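Local coordinates for regulatory protein SdiA (Escherichia coli, PDB 4LFU) that acts as a LuxR-type quorum-sensing receptor and transcription factor that binds acyl-homoserine lactone autoinducers and activates genes including the ftsQAZ cell-division cluster, at residues W9-L14 with K153-L157; M13-F17 with E29-Q33; L44-V50 with E171-P176. All blocks are in the same frame, centred on the assembly; numbering follows the deposited sequence.

Contact 1: W9-L14 with K153-L157; sequences WRRTML and KMQLL
Trp9 and Leu156 lead a near-parallel helix pair, helix 6-19 lying on helix 147-167 of the autoinducer-binding domain; the two short segments are inclined by only 14°, with axes 10.9 Å apart. Leu156 is a knob into a hole formed by Trp9, Arg10, Met13 and Leu14. Its two methyls divide the work: CD1 presses on Arg10 CG at 3.3 Å, a tight approach, while CD2 meets Met13 CB at 3.6 Å. Leucine suits the place because its fork can touch two walls of the hole at once. Trp9 reaches across with its CG anti to the backbone N (chi1 -176°), which carries the indole over to the second helix. There it is sandwiched. Lys153 runs its extended chain over one face, with CG 3.6 Å from the centroid of the Trp9 six-membered ring as a CH-pi contact and NZ 4.2 Å from the centroid of the Trp9 five-membered ring as a cation-pi contact. Met13 CG lies on the opposite face, and Leu157 CG approaches the rim, 4.1 Å from Trp9 CH2. Lysine fits because its methylenes lie on the aromatic surface while its charge reaches beyond them to a salt bridge with Glu149. A water is weakly shared by Lys153 NZ and Trp9 NE1. Further out, Arg11 forms a salt bridge to Asp148 of the second subunit, so these helices also take part in the dimer interface. The contact probably rests mainly on dispersion and on the electrostatics of an ammonium group over an electron-rich indole, whose position the flanking methionine and lysine chains would tend to fix.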
# COMPACT_ATOMS: atom_id res chain seq x y z
N TRP A 9 9.71 20.36 13.16
CA TRP A 9 8.50 20.47 12.35
C TRP A 9 7.73 19.16 12.37
O TRP A 9 6.55 19.12 12.72
CB TRP A 9 8.81 20.91 10.91
CG TRP A 9 7.55 21.13 10.09
CD1 TRP A 9 6.80 22.28 10.02
CD2 TRP A 9 6.87 20.17 9.26
NE1 TRP A 9 5.72 22.09 9.19
CE2 TRP A 9 5.74 20.81 8.72
CE3 TRP A 9 7.12 18.83 8.92
CZ2 TRP A 9 4.84 20.15 7.85
CZ3 TRP A 9 6.23 18.18 8.05
CH2 TRP A 9 5.10 18.83 7.54
N ARG A 10 8.43 18.07 12.02
CA ARG A 10 7.83 16.73 11.96
C ARG A 10 7.24 16.29 13.30
O ARG A 10 6.16 15.70 13.34
CB ARG A 10 8.85 15.70 11.45
CG ARG A 10 8.31 14.28 11.27
CD ARG A 10 9.38 13.30 10.76
NE ARG A 10 9.77 12.35 11.81
CZ ARG A 10 9.25 11.13 11.96
NH1 ARG A 10 8.30 10.69 11.14
NH2 ARG A 10 9.67 10.36 12.94
N ARG A 11 7.96 16.57 14.39
CA ARG A 11 7.55 16.21 15.75
C ARG A 11 6.21 16.89 16.13
O ARG A 11 5.28 16.23 16.62
CB ARG A 11 8.68 16.57 16.74
CG ARG A 11 8.92 15.57 17.87
CD ARG A 11 10.42 15.52 18.34
NE ARG A 11 11.09 16.84 18.39
CZ ARG A 11 12.21 17.16 17.75
NH1 ARG A 11 12.85 16.25 17.01
NH2 ARG A 11 12.72 18.39 17.86
N THR A 12 6.11 18.19 15.86
CA THR A 12 4.87 18.96 16.06
C THR A 12 3.68 18.45 15.23
O THR A 12 2.55 18.38 15.72
CB THR A 12 5.09 20.45 15.73
OG1 THR A 12 6.36 20.88 16.23
CG2 THR A 12 3.96 21.31 16.31
N MET A 13 3.94 18.12 13.96
CA MET A 13 2.85 17.75 13.05
C MET A 13 2.22 16.41 13.39
O MET A 13 1.00 16.28 13.37
CB MET A 13 3.30 17.83 11.58
CG MET A 13 3.63 19.24 11.10
SD MET A 13 2.35 20.49 11.45
CE MET A 13 0.99 19.88 10.44
N LEU A 14 3.06 15.41 13.71
CA LEU A 14 2.57 14.11 14.17
C LEU A 14 1.67 14.27 15.37
O LEU A 14 0.59 13.68 15.43
CB LEU A 14 3.74 13.18 14.52
CG LEU A 14 4.59 12.79 13.31
CD1 LEU A 14 5.84 12.04 13.73
CD2 LEU A 14 3.75 11.97 12.33
N LYS A 153 7.85 17.27 3.66
CA LYS A 153 6.72 17.88 4.35
C LYS A 153 5.40 17.38 3.83
O LYS A 153 4.50 17.08 4.61
CB LYS A 153 6.79 19.40 4.30
CG LYS A 153 7.80 19.97 5.27
CD LYS A 153 7.76 21.48 5.30
CE LYS A 153 8.78 22.02 6.30
NZ LYS A 153 8.54 23.47 6.51
N MET A 154 5.27 17.28 2.52
CA MET A 154 4.03 16.79 1.94
C MET A 154 3.89 15.28 2.12
O MET A 154 2.78 14.75 2.11
CB MET A 154 3.93 17.18 0.47
CG MET A 154 3.66 18.69 0.21
SD MET A 154 3.45 18.86 -1.57
CE MET A 154 1.72 18.33 -1.68
N GLN A 155 5.02 14.59 2.28
CA GLN A 155 5.00 13.17 2.58
C GLN A 155 4.26 12.92 3.86
O GLN A 155 3.39 12.06 3.89
CB GLN A 155 6.40 12.58 2.71
CG GLN A 155 6.90 11.89 1.49
CD GLN A 155 8.28 11.33 1.70
OE1 GLN A 155 8.51 10.53 2.61
NE2 GLN A 155 9.24 11.75 0.86
N LEU A 156 4.59 13.70 4.89
CA LEU A 156 3.93 13.62 6.21
C LEU A 156 2.48 14.08 6.19
O LEU A 156 1.61 13.41 6.76
CB LEU A 156 4.74 14.39 7.28
CG LEU A 156 4.35 14.41 8.77
CD1 LEU A 156 5.52 14.91 9.62
CD2 LEU A 156 3.07 15.27 9.07
N LEU A 157 2.21 15.21 5.53
CA LEU A 157 0.86 15.81 5.45
C LEU A 157 -0.16 14.92 4.81
O LEU A 157 -1.27 14.83 5.30
CB LEU A 157 0.88 17.15 4.70
CG LEU A 157 1.60 18.28 5.44
CD1 LEU A 157 1.77 19.50 4.51
CD2 LEU A 157 0.85 18.66 6.68
O HOH W 1 5.41 24.65 7.35

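Contact 2: M13-F17 with E29-Q33; sequences MLLRF and EIELQ
Arg16 and Glu29 form the salt bridge of an N-terminal helical hairpin, in which helix 6-19 and helix 23-36 pack antiparallel, their short segments inclined at 151°. Arg16 NH1 lies 2.8 Å from Glu29 OE2. The oxygen sits in the guanidinium plane, but it is met from above the carboxylate plane, and the hydrogen bond is bent to 132°. Glu29 OE2 also accepts a straighter bond from Gln33 NE2, 2.9 Å away and one turn further along the same helix. Two donors thus grip one oxygen, which would be expected to favour the charged carboxylate in a buried place. Glutamine suits the second position: its amide donates without adding charge. A water accepts from both Arg16 NH1 and Gln33 NE2, closing the ring of polar atoms. The apolar setting is supplied by Phe17 and Met13. Phe17 CZ touches Glu29 CG at 3.9 Å, with the ring nearly perpendicular to the carboxylate. Toward the sheet, Ile30 packs on Leu133 and Phe135 of strand 130-137. The doubly bent Met13 chain (chi2 -51°) brings its end up to the carboxylate and amide, its CE 3.5 Å from Glu29 OE2.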
# COMPACT_ATOMS: atom_id res chain seq x y z
N MET A 13 3.94 18.12 13.96
CA MET A 13 2.85 17.75 13.05
C MET A 13 2.22 16.41 13.39
O MET A 13 1.00 16.28 13.37
CB MET A 13 3.30 17.83 11.58
CG MET A 13 3.63 19.24 11.10
SD MET A 13 2.35 20.49 11.45
CE MET A 13 0.99 19.88 10.44
N LEU A 14 3.06 15.41 13.71
CA LEU A 14 2.57 14.11 14.17
C LEU A 14 1.67 14.27 15.37
O LEU A 14 0.59 13.68 15.43
CB LEU A 14 3.74 13.18 14.52
CG LEU A 14 4.59 12.79 13.31
CD1 LEU A 14 5.84 12.04 13.73
CD2 LEU A 14 3.75 11.97 12.33
N LEU A 15 2.09 15.10 16.31
CA LEU A 15 1.30 15.32 17.51
C LEU A 15 -0.01 16.03 17.20
O LEU A 15 -1.06 15.61 17.69
CB LEU A 15 2.12 16.05 18.59
CG LEU A 15 2.91 15.11 19.52
CD1 LEU A 15 4.09 15.84 20.22
CD2 LEU A 15 1.97 14.44 20.56
N ARG A 16 0.04 17.08 16.38
CA ARG A 16 -1.17 17.79 15.95
C ARG A 16 -2.19 16.89 15.28
O ARG A 16 -3.36 16.99 15.59
CB ARG A 16 -0.84 18.97 15.04
CG ARG A 16 -0.87 20.31 15.73
CD ARG A 16 -0.76 21.42 14.72
NE ARG A 16 0.24 22.38 15.14
CZ ARG A 16 0.85 23.24 14.32
NH1 ARG A 16 0.57 23.25 13.02
NH2 ARG A 16 1.76 24.08 14.81
N PHE A 17 -1.77 16.03 14.37
CA PHE A 17 -2.71 15.11 13.69
C PHE A 17 -3.18 13.97 14.59
O PHE A 17 -4.31 13.50 14.45
CB PHE A 17 -2.13 14.56 12.39
CG PHE A 17 -2.17 15.53 11.25
CD1 PHE A 17 -3.38 15.79 10.58
CD2 PHE A 17 -1.02 16.19 10.83
CE1 PHE A 17 -3.42 16.68 9.52
CE2 PHE A 17 -1.06 17.08 9.77
CZ PHE A 17 -2.27 17.32 9.11
N GLU A 29 -6.14 22.28 9.20
CA GLU A 29 -4.68 22.17 9.32
C GLU A 29 -3.99 22.04 7.97
O GLU A 29 -2.91 22.61 7.78
CB GLU A 29 -4.30 21.00 10.25
CG GLU A 29 -2.80 20.90 10.62
CD GLU A 29 -2.24 22.18 11.26
OE1 GLU A 29 -2.94 22.78 12.12
OE2 GLU A 29 -1.11 22.59 10.90
N ILE A 30 -4.59 21.29 7.03
CA ILE A 30 -4.04 21.18 5.67
C ILE A 30 -4.09 22.53 4.96
O ILE A 30 -3.11 22.92 4.33
CB ILE A 30 -4.76 20.13 4.81
CG1 ILE A 30 -4.42 18.71 5.29
CG2 ILE A 30 -4.40 20.32 3.32
CD1 ILE A 30 -5.43 17.66 4.83
N GLU A 31 -5.21 23.24 5.10
CA GLU A 31 -5.35 24.61 4.57
C GLU A 31 -4.27 25.56 5.12
O GLU A 31 -3.60 26.25 4.35
CB GLU A 31 -6.75 25.18 4.81
CG GLU A 31 -6.92 26.55 4.16
CD GLU A 31 -8.33 27.10 4.27
OE1 GLU A 31 -8.90 27.46 3.22
OE2 GLU A 31 -8.87 27.16 5.41
N LEU A 32 -4.09 25.57 6.44
CA LEU A 32 -3.03 26.35 7.09
C LEU A 32 -1.62 26.01 6.60
O LEU A 32 -0.81 26.91 6.36
CB LEU A 32 -3.12 26.20 8.61
CG LEU A 32 -2.59 27.31 9.52
CD1 LEU A 32 -1.34 26.87 10.32
CD2 LEU A 32 -2.37 28.68 8.80
N GLN A 33 -1.33 24.71 6.45
CA GLN A 33 -0.03 24.22 5.95
C GLN A 33 0.21 24.60 4.49
O GLN A 33 1.31 24.96 4.13
CB GLN A 33 0.07 22.69 6.10
CG GLN A 33 0.24 22.19 7.52
CD GLN A 33 1.45 22.79 8.20
OE1 GLN A 33 2.52 22.90 7.59
NE2 GLN A 33 1.28 23.20 9.46
O HOH W 2 3.12 24.42 11.62

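Contact 3: L44-V50 with E171-P176; sequences LCVRHPV and EIVMTP
The His48 ring lies against the backbone of 171-176, with Thr175 CG2 obliquely beside it, where the end of strand 41-47 meets the loop leading from the autoinducer-binding domain into the luxR-type helix-turn-helix region. The imidazole meets the loop edge-on: Met174 O lies in the ring plane, 3.4 Å from His48 NE2. With CG beside the backbone N (chi1 -72°), the ring is placed so that His48 ND1 can turn back to Val46 O, a weak hydrogen bond of 3.4 Å. A flat ring fits between strand and loop, its edge turned to the Met174 carbonyl. On the strand side of the histidine, Val46 packs alongside the loop. Its CG2 branch touches Val173 CG1 at 3.9 Å and Ile172 CG1 at 4.1 Å. Ile172 extends along the strand instead, bringing CD1 to 3.6 Å from Leu44 O; a long, branched residue can span two positions of the strand in this way. Beyond the histidine the side chains are compact. Thr175 turns its methyl, not its hydroxyl, to the proline ring, with CG2 3.5 Å from Pro49 CD and the two side chains roughly at right angles. Val50 CG2 then rests against Pro176 CD at 3.6 Å. Leu162 of helix 147-167 packs on both Val46 and Val173, whereas in helix 227-237 Thr237 touches Pro49 and Thr175, and Tyr233 touches Val50, so both domains border the seam. The seam combines apolar packing with side chains laid against backbone carbonyls, and no clear hydrogen bond links the segments, consistent with a join held largely by fit.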
# COMPACT_ATOMS: atom_id res chain seq x y z
N LEU A 44 -7.89 17.25 -1.38
CA LEU A 44 -7.55 15.92 -0.91
C LEU A 44 -8.54 14.98 -1.61
O LEU A 44 -9.74 15.10 -1.37
CB LEU A 44 -7.69 15.87 0.62
CG LEU A 44 -6.68 15.14 1.52
CD1 LEU A 44 -7.43 14.41 2.70
CD2 LEU A 44 -5.73 14.17 0.79
N CYS A 45 -8.02 14.13 -2.51
CA CYS A 45 -8.81 13.16 -3.31
C CYS A 45 -8.38 11.73 -3.03
O CYS A 45 -7.19 11.44 -2.96
CB CYS A 45 -8.63 13.36 -4.82
SG CYS A 45 -9.03 14.99 -5.41
N VAL A 46 -9.36 10.85 -2.93
CA VAL A 46 -9.13 9.45 -2.58
C VAL A 46 -9.82 8.59 -3.61
O VAL A 46 -11.05 8.64 -3.70
CB VAL A 46 -9.65 9.15 -1.11
CG1 VAL A 46 -9.42 7.71 -0.73
CG2 VAL A 46 -8.97 10.08 -0.09
N ARG A 47 -9.03 7.86 -4.40
CA ARG A 47 -9.54 6.84 -5.31
C ARG A 47 -9.65 5.52 -4.54
O ARG A 47 -8.64 4.91 -4.17
CB ARG A 47 -8.63 6.63 -6.58
CG ARG A 47 -7.88 7.88 -7.13
CD ARG A 47 -7.27 7.71 -8.59
NE ARG A 47 -8.36 7.65 -9.57
CZ ARG A 47 -8.40 8.23 -10.77
NH1 ARG A 47 -7.38 8.94 -11.23
NH2 ARG A 47 -9.49 8.08 -11.52
N HIS A 48 -10.89 5.11 -4.27
CA HIS A 48 -11.17 3.88 -3.57
C HIS A 48 -10.89 2.65 -4.43
O HIS A 48 -11.01 2.70 -5.66
CB HIS A 48 -12.62 3.88 -3.08
CG HIS A 48 -12.85 4.82 -1.94
ND1 HIS A 48 -12.65 6.19 -2.04
CD2 HIS A 48 -13.28 4.61 -0.67
CE1 HIS A 48 -12.95 6.76 -0.89
NE2 HIS A 48 -13.33 5.83 -0.05
N PRO A 49 -10.48 1.53 -3.80
CA PRO A 49 -10.19 0.32 -4.56
C PRO A 49 -11.46 -0.30 -5.18
O PRO A 49 -11.36 -1.05 -6.14
CB PRO A 49 -9.60 -0.61 -3.51
CG PRO A 49 -10.29 -0.21 -2.27
CD PRO A 49 -10.31 1.31 -2.36
N VAL A 50 -12.63 0.00 -4.62
CA VAL A 50 -13.91 -0.60 -5.04
C VAL A 50 -14.97 0.50 -5.09
O VAL A 50 -14.85 1.49 -4.37
CB VAL A 50 -14.40 -1.72 -4.05
CG1 VAL A 50 -13.47 -2.92 -4.08
CG2 VAL A 50 -14.50 -1.19 -2.64
N GLU A 171 -15.82 9.19 5.64
CA GLU A 171 -16.39 8.68 4.39
C GLU A 171 -15.43 8.86 3.20
O GLU A 171 -15.49 8.11 2.22
CB GLU A 171 -17.71 9.41 4.09
CG GLU A 171 -17.52 10.95 4.15
CD GLU A 171 -18.74 11.78 3.78
OE1 GLU A 171 -18.65 13.02 3.95
OE2 GLU A 171 -19.77 11.23 3.31
N ILE A 172 -14.56 9.87 3.31
CA ILE A 172 -13.60 10.18 2.27
C ILE A 172 -12.63 9.02 2.05
O ILE A 172 -12.27 8.73 0.91
CB ILE A 172 -12.87 11.54 2.52
CG1 ILE A 172 -12.33 12.11 1.20
CG2 ILE A 172 -11.80 11.42 3.65
CD1 ILE A 172 -11.37 13.29 1.32
N VAL A 173 -12.27 8.33 3.14
CA VAL A 173 -11.26 7.27 3.09
C VAL A 173 -11.74 5.83 3.35
O VAL A 173 -11.00 4.88 3.04
CB VAL A 173 -10.08 7.55 4.07
CG1 VAL A 173 -9.10 8.48 3.47
CG2 VAL A 173 -10.58 8.07 5.41
N MET A 174 -12.92 5.65 3.92
CA MET A 174 -13.39 4.30 4.31
C MET A 174 -14.00 3.47 3.17
O MET A 174 -14.84 3.96 2.40
CB MET A 174 -14.36 4.32 5.51
CG MET A 174 -13.84 4.91 6.82
SD MET A 174 -12.16 4.49 7.37
CE MET A 174 -12.34 2.77 7.88
N THR A 175 -13.59 2.20 3.11
CA THR A 175 -14.10 1.22 2.14
C THR A 175 -15.27 0.47 2.80
O THR A 175 -15.46 0.61 4.00
CB THR A 175 -12.95 0.27 1.66
OG1 THR A 175 -12.18 -0.19 2.79
CG2 THR A 175 -12.03 1.01 0.72
N PRO A 176 -16.09 -0.28 2.01
CA PRO A 176 -17.23 -1.00 2.59
C PRO A 176 -16.81 -1.88 3.77
O PRO A 176 -15.76 -2.54 3.73
CB PRO A 176 -17.72 -1.88 1.44
CG PRO A 176 -17.36 -1.12 0.23
CD PRO A 176 -16.03 -0.50 0.55

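In the fold
From the N terminus, helix 6-19 opens two contacts. Contact 2 closes first, after a short turn, pairing this helix with helix 23-36; contact 1 closes only when the chain has passed through the five-stranded antiparallel sheet and returned along helix 147-167, so that 29-33 falls within its longer loop. Sharing Met13 and Leu14, the two touch directly, for instance where Leu157 packs on Gln33 and Phe17. Contact 3 starts after contact 2 has closed and crosses contact 1, since 44-50 falls inside that loop and 171-176 beyond it. It lies where strand 41-47 meets the linker to the DNA-binding domain, its centre about 22 Å from that of contact 1.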